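Local coordinates for protein probable tautomerase/dehalogenase AU4130 (Aspergillus fumigatus Af293, PDB 3C6V) that is of unknown function but probably acts as a trimeric tautomerase or dehalogenase of the oxalocrotonate tautomerase type, at residues B[32-37]-B[118-123]; B[40-45]-B[108-113]; B[57-62]-B[140-145]. All blocks are in the same frame, centred on the assembly; numbering follows the deposited sequence.

Contact 1: residues B[32-37]-B[118-123]; sequences NTLTPE and KGIDWE
Thr-33 and Ile-120 bring the turn ahead of helix 36-51 against the link between helix 97-115 and strand 121-129. In the apolar part of the contact, CD1 of Ile-120 lies 3.8 Å from Thr-33 CG2 and 4.0 Å from Leu-34 CD2, the leucine meeting the isoleucine roughly at a right angle. The threonine methyl, set opposite its own N across the CA-CB bond, is offered to the isoleucine, while OG1, beside that N, is hydrogen-bonded within its own turn to Ser-30 OG and Pro-31 O. Phe-115 and Val-83 also touch both Leu-34 and Ile-120, so the small cluster joins the hydrophobic layer between helices and sheet.

The polar part is a single direct hydrogen bond, from Lys-118 NZ to Thr-33 O at 3.1 Å. The amine approaches from above the carbonyl plane, 37° out of it, at a C=O...N angle of 141°. Bends at chi3 and chi4 bring NZ within reach of both Thr-33 O and Glu-38. Glu-38 is the stronger partner, by a salt bridge; its OE1 also accepts the N-H of Thr-35, the N-cap residue of helix 36-51, whose side chain caps a backbone N in the first turn, an arrangement of the capping-box kind.

Gly-119 carries a positive phi as C-prime residue of a Schellman motif that ends helix 97-115 and turns the chain toward strand 121-129. The ammonium group is thus probably stabilised by both a carboxylate and a carbonyl, tying the end of one helix to the start of the other beside the small cluster of methyl groups.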
loop_
_atom_site.group_PDB
_atom_site.type_symbol
_atom_site.label_atom_id
_atom_site.label_comp_id
_atom_site.label_asym_id
_atom_site.label_seq_id
_atom_site.Cartn_x
_atom_site.Cartn_y
_atom_site.Cartn_z
ATOM N N ASN B 32 4.676 19.522 9.981
ATOM C CA ASN B 32 4.382 20.238 11.241
ATOM C C ASN B 32 3.077 19.750 11.874
ATOM O O ASN B 32 2.277 20.561 12.379
ATOM C CB ASN B 32 4.271 21.756 10.996
ATOM C CG ASN B 32 5.525 22.358 10.373
ATOM O OD1 ASN B 32 5.449 22.981 9.315
ATOM N ND2 ASN B 32 6.673 22.190 11.027
ATOM N N THR B 33 2.875 18.431 11.857
ATOM C CA THR B 33 1.625 17.837 12.294
ATOM C C THR B 33 1.794 16.876 13.462
ATOM O O THR B 33 0.992 16.896 14.426
ATOM C CB THR B 33 0.871 17.223 11.080
ATOM O OG1 THR B 33 0.523 18.311 10.204
ATOM C CG2 THR B 33 -0.397 16.464 11.500
ATOM N N LEU B 34 2.805 16.014 13.350
ATOM C CA LEU B 34 3.242 15.144 14.441
ATOM C C LEU B 34 4.710 15.455 14.713
ATOM O O LEU B 34 5.529 15.517 13.793
ATOM C CB LEU B 34 3.138 13.662 14.028
ATOM C CG LEU B 34 1.722 13.191 13.656
ATOM C CD1 LEU B 34 1.745 11.722 13.109
ATOM C CD2 LEU B 34 0.810 13.366 14.848
ATOM N N THR B 35 5.062 15.585 15.975
ATOM C CA THR B 35 6.462 15.830 16.304
ATOM C C THR B 35 7.201 14.488 16.319
ATOM O O THR B 35 6.570 13.430 16.375
ATOM C CB THR B 35 6.614 16.486 17.680
ATOM O OG1 THR B 35 6.133 15.561 18.660
ATOM C CG2 THR B 35 5.798 17.781 17.741
ATOM N N PRO B 36 8.539 14.517 16.256
ATOM C CA PRO B 36 9.246 13.251 16.343
ATOM C C PRO B 36 8.896 12.448 17.618
ATOM O O PRO B 36 8.802 11.223 17.581
ATOM C CB PRO B 36 10.728 13.676 16.307
ATOM C CG PRO B 36 10.731 14.976 15.532
ATOM C CD PRO B 36 9.448 15.659 15.985
ATOM N N GLU B 37 8.688 13.145 18.728
ATOM C CA GLU B 37 8.305 12.508 19.976
ATOM C C GLU B 37 6.939 11.821 19.878
ATOM O O GLU B 37 6.738 10.710 20.362
ATOM C CB GLU B 37 8.291 13.537 21.095
ATOM C CG GLU B 37 9.660 14.115 21.400
ATOM C CD GLU B 37 10.276 15.029 20.296
ATOM O OE1 GLU B 37 9.564 15.771 19.552
ATOM O OE2 GLU B 37 11.531 14.992 20.200
ATOM N N LYS B 118 -5.300 17.996 18.776
ATOM C CA LYS B 118 -4.479 18.725 17.811
ATOM C C LYS B 118 -5.332 19.232 16.652
ATOM O O LYS B 118 -4.800 19.818 15.718
ATOM C CB LYS B 118 -3.333 17.838 17.261
ATOM C CG LYS B 118 -2.383 17.375 18.355
ATOM C CD LYS B 118 -1.281 16.457 17.802
ATOM C CE LYS B 118 0.012 16.934 18.374
ATOM N NZ LYS B 118 0.860 17.716 17.412
ATOM N N GLY B 119 -6.645 18.965 16.682
ATOM C CA GLY B 119 -7.514 19.323 15.538
ATOM C C GLY B 119 -7.173 18.575 14.245
ATOM O O GLY B 119 -7.561 19.007 13.142
ATOM N N ILE B 120 -6.473 17.439 14.362
ATOM C CA ILE B 120 -6.122 16.600 13.183
ATOM C C ILE B 120 -7.352 15.901 12.604
ATOM O O ILE B 120 -8.254 15.456 13.373
ATOM C CB ILE B 120 -5.049 15.569 13.571
ATOM C CG1 ILE B 120 -3.712 16.298 13.781
ATOM C CG2 ILE B 120 -4.935 14.414 12.514
ATOM C CD1 ILE B 120 -2.587 15.388 14.464
ATOM N N ASP B 121 -7.442 15.854 11.266
ATOM C CA ASP B 121 -8.396 14.956 10.609
ATOM C C ASP B 121 -7.633 13.704 10.240
ATOM O O ASP B 121 -6.580 13.777 9.603
ATOM C CB ASP B 121 -9.034 15.582 9.340
ATOM C CG ASP B 121 -9.972 16.731 9.674
ATOM O OD1 ASP B 121 -10.618 16.716 10.750
ATOM O OD2 ASP B 121 -10.067 17.658 8.861
ATOM N N TRP B 122 -8.161 12.547 10.634
ATOM C CA TRP B 122 -7.432 11.299 10.387
ATOM C C TRP B 122 -8.350 10.232 9.826
ATOM O O TRP B 122 -9.553 10.250 10.098
ATOM C CB TRP B 122 -6.718 10.811 11.653
ATOM C CG TRP B 122 -7.587 10.201 12.771
ATOM C CD1 TRP B 122 -7.698 8.864 13.102
ATOM C CD2 TRP B 122 -8.395 10.912 13.718
ATOM N NE1 TRP B 122 -8.534 8.713 14.191
ATOM C CE2 TRP B 122 -8.970 9.950 14.590
ATOM C CE3 TRP B 122 -8.673 12.269 13.928
ATOM C CZ2 TRP B 122 -9.838 10.307 15.641
ATOM C CZ3 TRP B 122 -9.531 12.629 14.961
ATOM C CH2 TRP B 122 -10.109 11.646 15.812
ATOM N N GLU B 123 -7.778 9.323 9.030
ATOM C CA GLU B 123 -8.533 8.211 8.466
ATOM C C GLU B 123 -7.648 6.978 8.467
ATOM O O GLU B 123 -6.448 7.060 8.128
ATOM C CB GLU B 123 -8.939 8.511 7.025
ATOM C CG GLU B 123 -9.685 7.359 6.341
ATOM C CD GLU B 123 -9.911 7.594 4.846
ATOM O OE1 GLU B 123 -8.928 7.600 4.069
ATOM O OE2 GLU B 123 -11.078 7.762 4.450
#

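Contact 2: residues B[40-45]-B[108-113]; sequences SHLAQQ and DAFLTP
The Phe-110 ring receives Gln-45 over one face: the glutamine CB stands 4.3 Å from the ring centroid and 25° off the normal, a CH-pi contact. Leu-42 CD1 comes in obliquely, 3.6 Å from Phe-110 CD1. Gln-45 CG lies 3.9 Å above one face of the His-41 ring, toward its rim. The amide of Gln-45 is inclined by 42° to the Phe-110 ring and runs beside Phe-110 CB, its OE1 3.6 Å from that carbon. With chi1 at 59°, CG of Phe-110 sits in the crowded position between backbone N and carbonyl carbon, and the ring swings across to helix 36-51, where Ile-46 and Ala-49 also touch it.

The two helices pack antiparallel on one side of the four-stranded sheet, as in the tautomerase fold; the short segments lie 10.4 Å apart, axis to axis. Leu-42 reaches in between the helices: its CD1 also meets Leu-111 CD2 at 3.8 Å.

A water accepts an N-H from Gln-45 NE2 (2.7 Å) and donates to Phe-110 O at 2.7 Å. It bridges the amide to a helix kinked where Phe-110 N and Pro-113 N, the latter without a hydrogen, make no bond to the turn before.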
loop_
_atom_site.group_PDB
_atom_site.type_symbol
_atom_site.label_atom_id
_atom_site.label_comp_id
_atom_site.label_asym_id
_atom_site.label_seq_id
_atom_site.Cartn_x
_atom_site.Cartn_y
_atom_site.Cartn_z
ATOM N N SER B 40 7.107 8.558 17.833
ATOM C CA SER B 40 7.711 7.490 18.613
ATOM C C SER B 40 6.723 6.940 19.633
ATOM O O SER B 40 6.593 5.708 19.816
ATOM C CB SER B 40 8.959 8.015 19.328
ATOM O OG SER B 40 9.413 7.039 20.236
ATOM N N HIS B 41 5.996 7.854 20.282
ATOM C CA HIS B 41 4.991 7.440 21.259
ATOM C C HIS B 41 3.854 6.642 20.589
ATOM O O HIS B 41 3.424 5.598 21.116
ATOM C CB HIS B 41 4.456 8.652 22.044
ATOM C CG HIS B 41 3.518 8.279 23.159
ATOM N ND1 HIS B 41 2.198 8.676 23.185
ATOM C CD2 HIS B 41 3.705 7.523 24.268
ATOM C CE1 HIS B 41 1.611 8.184 24.264
ATOM N NE2 HIS B 41 2.505 7.487 24.941
ATOM N N LEU B 42 3.385 7.105 19.421
ATOM C CA LEU B 42 2.374 6.350 18.684
ATOM C C LEU B 42 2.850 4.933 18.322
ATOM O O LEU B 42 2.109 3.947 18.498
ATOM C CB LEU B 42 1.935 7.135 17.425
ATOM C CG LEU B 42 0.732 6.602 16.621
ATOM C CD1 LEU B 42 -0.479 6.427 17.535
ATOM C CD2 LEU B 42 0.417 7.588 15.509
ATOM N N ALA B 43 4.101 4.832 17.842
ATOM C CA ALA B 43 4.633 3.549 17.438
ATOM C C ALA B 43 4.665 2.588 18.637
ATOM O O ALA B 43 4.364 1.394 18.502
ATOM C CB ALA B 43 6.013 3.720 16.814
ATOM N N GLN B 44 5.001 3.115 19.807
ATOM C CA GLN B 44 5.027 2.294 21.036
ATOM C C GLN B 44 3.631 1.849 21.461
ATOM O O GLN B 44 3.418 0.697 21.859
ATOM C CB GLN B 44 5.684 3.051 22.183
ATOM C CG GLN B 44 7.173 3.189 22.044
ATOM C CD GLN B 44 7.738 3.933 23.234
ATOM O OE1 GLN B 44 7.435 3.597 24.382
ATOM N NE2 GLN B 44 8.547 4.943 22.976
ATOM N N GLN B 45 2.663 2.751 21.362
ATOM C CA GLN B 45 1.273 2.397 21.636
ATOM C C GLN B 45 0.728 1.306 20.698
ATOM O O GLN B 45 0.056 0.352 21.139
ATOM C CB GLN B 45 0.436 3.656 21.565
ATOM C CG GLN B 45 0.768 4.593 22.734
ATOM C CD GLN B 45 -0.185 5.746 22.857
ATOM O OE1 GLN B 45 -0.947 5.854 23.832
ATOM N NE2 GLN B 45 -0.146 6.626 21.901
ATOM N N ASP B 108 -8.594 2.928 18.549
ATOM C CA ASP B 108 -9.187 4.261 18.741
ATOM C C ASP B 108 -8.737 4.844 20.089
ATOM O O ASP B 108 -8.577 6.066 20.239
ATOM C CB ASP B 108 -10.729 4.204 18.729
ATOM C CG ASP B 108 -11.323 3.974 17.337
ATOM O OD1 ASP B 108 -10.654 4.189 16.294
ATOM O OD2 ASP B 108 -12.483 3.532 17.286
ATOM N N ALA B 109 -8.538 3.962 21.071
ATOM C CA ALA B 109 -8.109 4.388 22.412
ATOM C C ALA B 109 -6.771 5.134 22.428
ATOM O O ALA B 109 -6.511 5.878 23.369
ATOM C CB ALA B 109 -8.087 3.224 23.383
ATOM N N PHE B 110 -5.910 4.906 21.437
ATOM C CA PHE B 110 -4.690 5.723 21.330
ATOM C C PHE B 110 -4.691 6.751 20.195
ATOM O O PHE B 110 -4.085 7.829 20.315
ATOM C CB PHE B 110 -3.379 4.890 21.339
ATOM C CG PHE B 110 -3.265 3.872 20.244
ATOM C CD1 PHE B 110 -2.901 4.237 18.948
ATOM C CD2 PHE B 110 -3.414 2.509 20.543
ATOM C CE1 PHE B 110 -2.768 3.268 17.916
ATOM C CE2 PHE B 110 -3.263 1.533 19.557
ATOM C CZ PHE B 110 -2.957 1.896 18.225
ATOM N N LEU B 111 -5.363 6.450 19.095
ATOM C CA LEU B 111 -5.350 7.398 17.975
ATOM C C LEU B 111 -6.168 8.645 18.305
ATOM O O LEU B 111 -5.721 9.766 18.068
ATOM C CB LEU B 111 -5.928 6.739 16.718
ATOM C CG LEU B 111 -5.096 5.576 16.181
ATOM C CD1 LEU B 111 -5.893 4.889 15.054
ATOM C CD2 LEU B 111 -3.763 6.162 15.677
ATOM N N THR B 112 -7.361 8.436 18.842
ATOM C CA THR B 112 -8.284 9.560 19.119
ATOM C C THR B 112 -7.669 10.556 20.109
ATOM O O THR B 112 -7.616 11.752 19.797
ATOM C CB THR B 112 -9.721 9.099 19.513
ATOM O OG1 THR B 112 -10.302 8.359 18.421
ATOM C CG2 THR B 112 -10.620 10.308 19.809
ATOM N N PRO B 113 -7.162 10.084 21.288
ATOM C CA PRO B 113 -6.567 11.065 22.218
ATOM C C PRO B 113 -5.345 11.778 21.694
ATOM O O PRO B 113 -5.035 12.877 22.187
ATOM C CB PRO B 113 -6.160 10.220 23.460
ATOM C CG PRO B 113 -6.899 8.931 23.307
ATOM C CD PRO B 113 -7.173 8.719 21.860
HETATM O O HOH W 1 -2.165 8.397 22.156
#

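Contact 3: residues B[57-62]-B[140-145]; sequences AFYVQV and APPAAG
Tyr-59 drives its phenol end into the step between Pro-141 and Pro-142. The hydroxyl does most of the touching: OH lies 3.5 Å from Pro-141 CB and 3.5 Å from Pro-142 CD, and the ring follows at CZ, 4.1 Å from Pro-141 CB. Both prolines meet the tyrosine side chain obliquely.

The polar link is made through one water. Tyr-59 OH donates to it at 2.8 Å, and the water in turn donates to Pro-142 O at 2.7 Å. The water sits at the edge of the phenol ring and in its plane. Pro-142 O also receives a weak hydrogen bond from Arg-131.

Tyr-59 ends the short 3-10 segment 57-59, closed by the bond from Val-60 N, just after it, to Ala-57 O (3.1 Å); with CG anti to the carbonyl carbon (chi1 -76°), the phenol is sent out toward the loop. Phe-58 lies alongside, with Tyr-59 CD1 3.7 Å above one face of its ring and its own CZ at the phenol edge. Trp-134 meets Tyr-59 edge to face, and Trp-152 of helix 147-155 touches Phe-58, Tyr-59 and Pro-142.

On the loop side of the contact, residues 140-143 run in an extended, polyproline-like conformation, where the proline rings supply carbon surface while the carbonyl oxygen of Pro-142 takes the water's hydrogen bond. Strand 24-29, helix 36-51 and strand 61-66 form a beta-alpha-beta crossover, and Gln-61 and Val-62 pair antiparallel with a strand of the third subunit. The tyrosine therefore joins the 3-10 turn that leads into strand 61-66 to the loop before helix 147-155 in two ways at once, by carbon contacts around its hydroxyl and by a water bridge that probably orients the hydroxyl hydrogen.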
loop_
_atom_site.group_PDB
_atom_site.type_symbol
_atom_site.label_atom_id
_atom_site.label_comp_id
_atom_site.label_asym_id
_atom_site.label_seq_id
_atom_site.Cartn_x
_atom_site.Cartn_y
_atom_site.Cartn_z
ATOM N N ALA B 57 7.034 -8.590 19.750
ATOM C CA ALA B 57 7.139 -7.148 19.545
ATOM C C ALA B 57 7.705 -6.773 18.171
ATOM O O ALA B 57 7.177 -5.853 17.509
ATOM C CB ALA B 57 7.952 -6.511 20.647
ATOM N N PHE B 58 8.750 -7.484 17.736
ATOM C CA PHE B 58 9.461 -7.114 16.490
ATOM C C PHE B 58 8.584 -7.294 15.217
ATOM O O PHE B 58 8.972 -6.831 14.159
ATOM C CB PHE B 58 10.803 -7.891 16.344
ATOM C CG PHE B 58 10.653 -9.306 15.809
ATOM C CD1 PHE B 58 10.263 -10.348 16.644
ATOM C CD2 PHE B 58 10.927 -9.593 14.459
ATOM C CE1 PHE B 58 10.114 -11.661 16.143
ATOM C CE2 PHE B 58 10.779 -10.876 13.960
ATOM C CZ PHE B 58 10.377 -11.910 14.786
ATOM N N TYR B 59 7.436 -7.988 15.294
ATOM C CA TYR B 59 6.544 -8.058 14.117
ATOM C C TYR B 59 5.983 -6.671 13.766
ATOM O O TYR B 59 5.585 -6.432 12.622
ATOM C CB TYR B 59 5.313 -8.948 14.377
ATOM C CG TYR B 59 5.492 -10.446 14.375
ATOM C CD1 TYR B 59 6.747 -11.035 14.563
ATOM C CD2 TYR B 59 4.383 -11.280 14.223
ATOM C CE1 TYR B 59 6.887 -12.437 14.587
ATOM C CE2 TYR B 59 4.503 -12.654 14.262
ATOM C CZ TYR B 59 5.763 -13.227 14.440
ATOM O OH TYR B 59 5.857 -14.578 14.483
ATOM N N VAL B 60 5.856 -5.801 14.759
ATOM C CA VAL B 60 5.078 -4.572 14.559
ATOM C C VAL B 60 5.958 -3.540 13.880
ATOM O O VAL B 60 6.916 -3.080 14.467
ATOM C CB VAL B 60 4.513 -4.019 15.864
ATOM C CG1 VAL B 60 3.646 -2.787 15.580
ATOM C CG2 VAL B 60 3.697 -5.084 16.614
ATOM N N GLN B 61 5.629 -3.207 12.632
ATOM C CA GLN B 61 6.336 -2.163 11.881
ATOM C C GLN B 61 5.424 -0.967 11.681
ATOM O O GLN B 61 4.254 -1.126 11.269
ATOM C CB GLN B 61 6.798 -2.684 10.515
ATOM C CG GLN B 61 7.764 -3.906 10.641
ATOM C CD GLN B 61 8.765 -3.963 9.516
ATOM O OE1 GLN B 61 8.865 -3.032 8.717
ATOM N NE2 GLN B 61 9.538 -5.047 9.456
ATOM N N VAL B 62 5.959 0.219 11.963
ATOM C CA VAL B 62 5.214 1.452 11.820
ATOM C C VAL B 62 6.121 2.432 11.104
ATOM O O VAL B 62 7.229 2.745 11.615
ATOM C CB VAL B 62 4.815 2.043 13.198
ATOM C CG1 VAL B 62 4.073 3.392 13.007
ATOM C CG2 VAL B 62 3.937 1.066 14.023
ATOM N N ALA B 140 9.087 -18.210 7.078
ATOM C CA ALA B 140 7.649 -18.041 7.383
ATOM C C ALA B 140 7.430 -18.039 8.898
ATOM O O ALA B 140 7.919 -18.944 9.600
ATOM C CB ALA B 140 6.824 -19.129 6.726
ATOM N N PRO B 141 6.738 -17.002 9.443
ATOM C CA PRO B 141 6.540 -17.013 10.891
ATOM C C PRO B 141 5.650 -18.162 11.395
ATOM O O PRO B 141 4.821 -18.690 10.635
ATOM C CB PRO B 141 5.872 -15.655 11.173
ATOM C CG PRO B 141 6.326 -14.766 9.984
ATOM C CD PRO B 141 6.235 -15.752 8.832
ATOM N N PRO B 142 5.792 -18.514 12.679
ATOM C CA PRO B 142 5.048 -19.619 13.247
ATOM C C PRO B 142 3.543 -19.341 13.270
ATOM O O PRO B 142 3.118 -18.172 13.188
ATOM C CB PRO B 142 5.546 -19.674 14.688
ATOM C CG PRO B 142 6.765 -18.852 14.749
ATOM C CD PRO B 142 6.642 -17.850 13.682
ATOM N N ALA B 143 2.758 -20.418 13.386
ATOM C CA ALA B 143 1.309 -20.319 13.526
ATOM C C ALA B 143 0.930 -19.492 14.748
ATOM O O ALA B 143 1.552 -19.607 15.786
ATOM C CB ALA B 143 0.689 -21.728 13.627
ATOM N N ALA B 144 -0.085 -18.650 14.599
ATOM C CA ALA B 144 -0.686 -17.917 15.713
ATOM C C ALA B 144 -0.978 -18.860 16.870
ATOM O O ALA B 144 -1.626 -19.912 16.694
ATOM C CB ALA B 144 -1.978 -17.208 15.251
ATOM N N GLY B 145 -0.446 -18.522 18.050
ATOM C CA GLY B 145 -0.715 -19.292 19.278
ATOM C C GLY B 145 0.086 -20.560 19.502
ATOM O O GLY B 145 -0.106 -21.254 20.510
HETATM O O HOH W 2 3.336 -15.822 14.537
#

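How the contacts relate
Contacts 1 and 2 are neighbours, with centres about 11 Å apart: both use helix 36-51, and Trp-122 of contact 1 packs on Thr-112 of contact 2, CZ2 to OG1 3.4 Å. Contact 2 is nested in the loop that contact 1 closes. Contact 3 lies on the opposite side of the chain's centre from contact 1, their centres about 28 Å apart, but touches contact 2 where Val-62 CB meets Ala-43 CB at 4.2 Å. Pro-23, whose backbone is hydrogen-bonded to that of Gln-61, may correspond to the amino-terminal proline that is catalytic in tautomerase relatives, though here residues precede it; contact 3 would then adjoin that site.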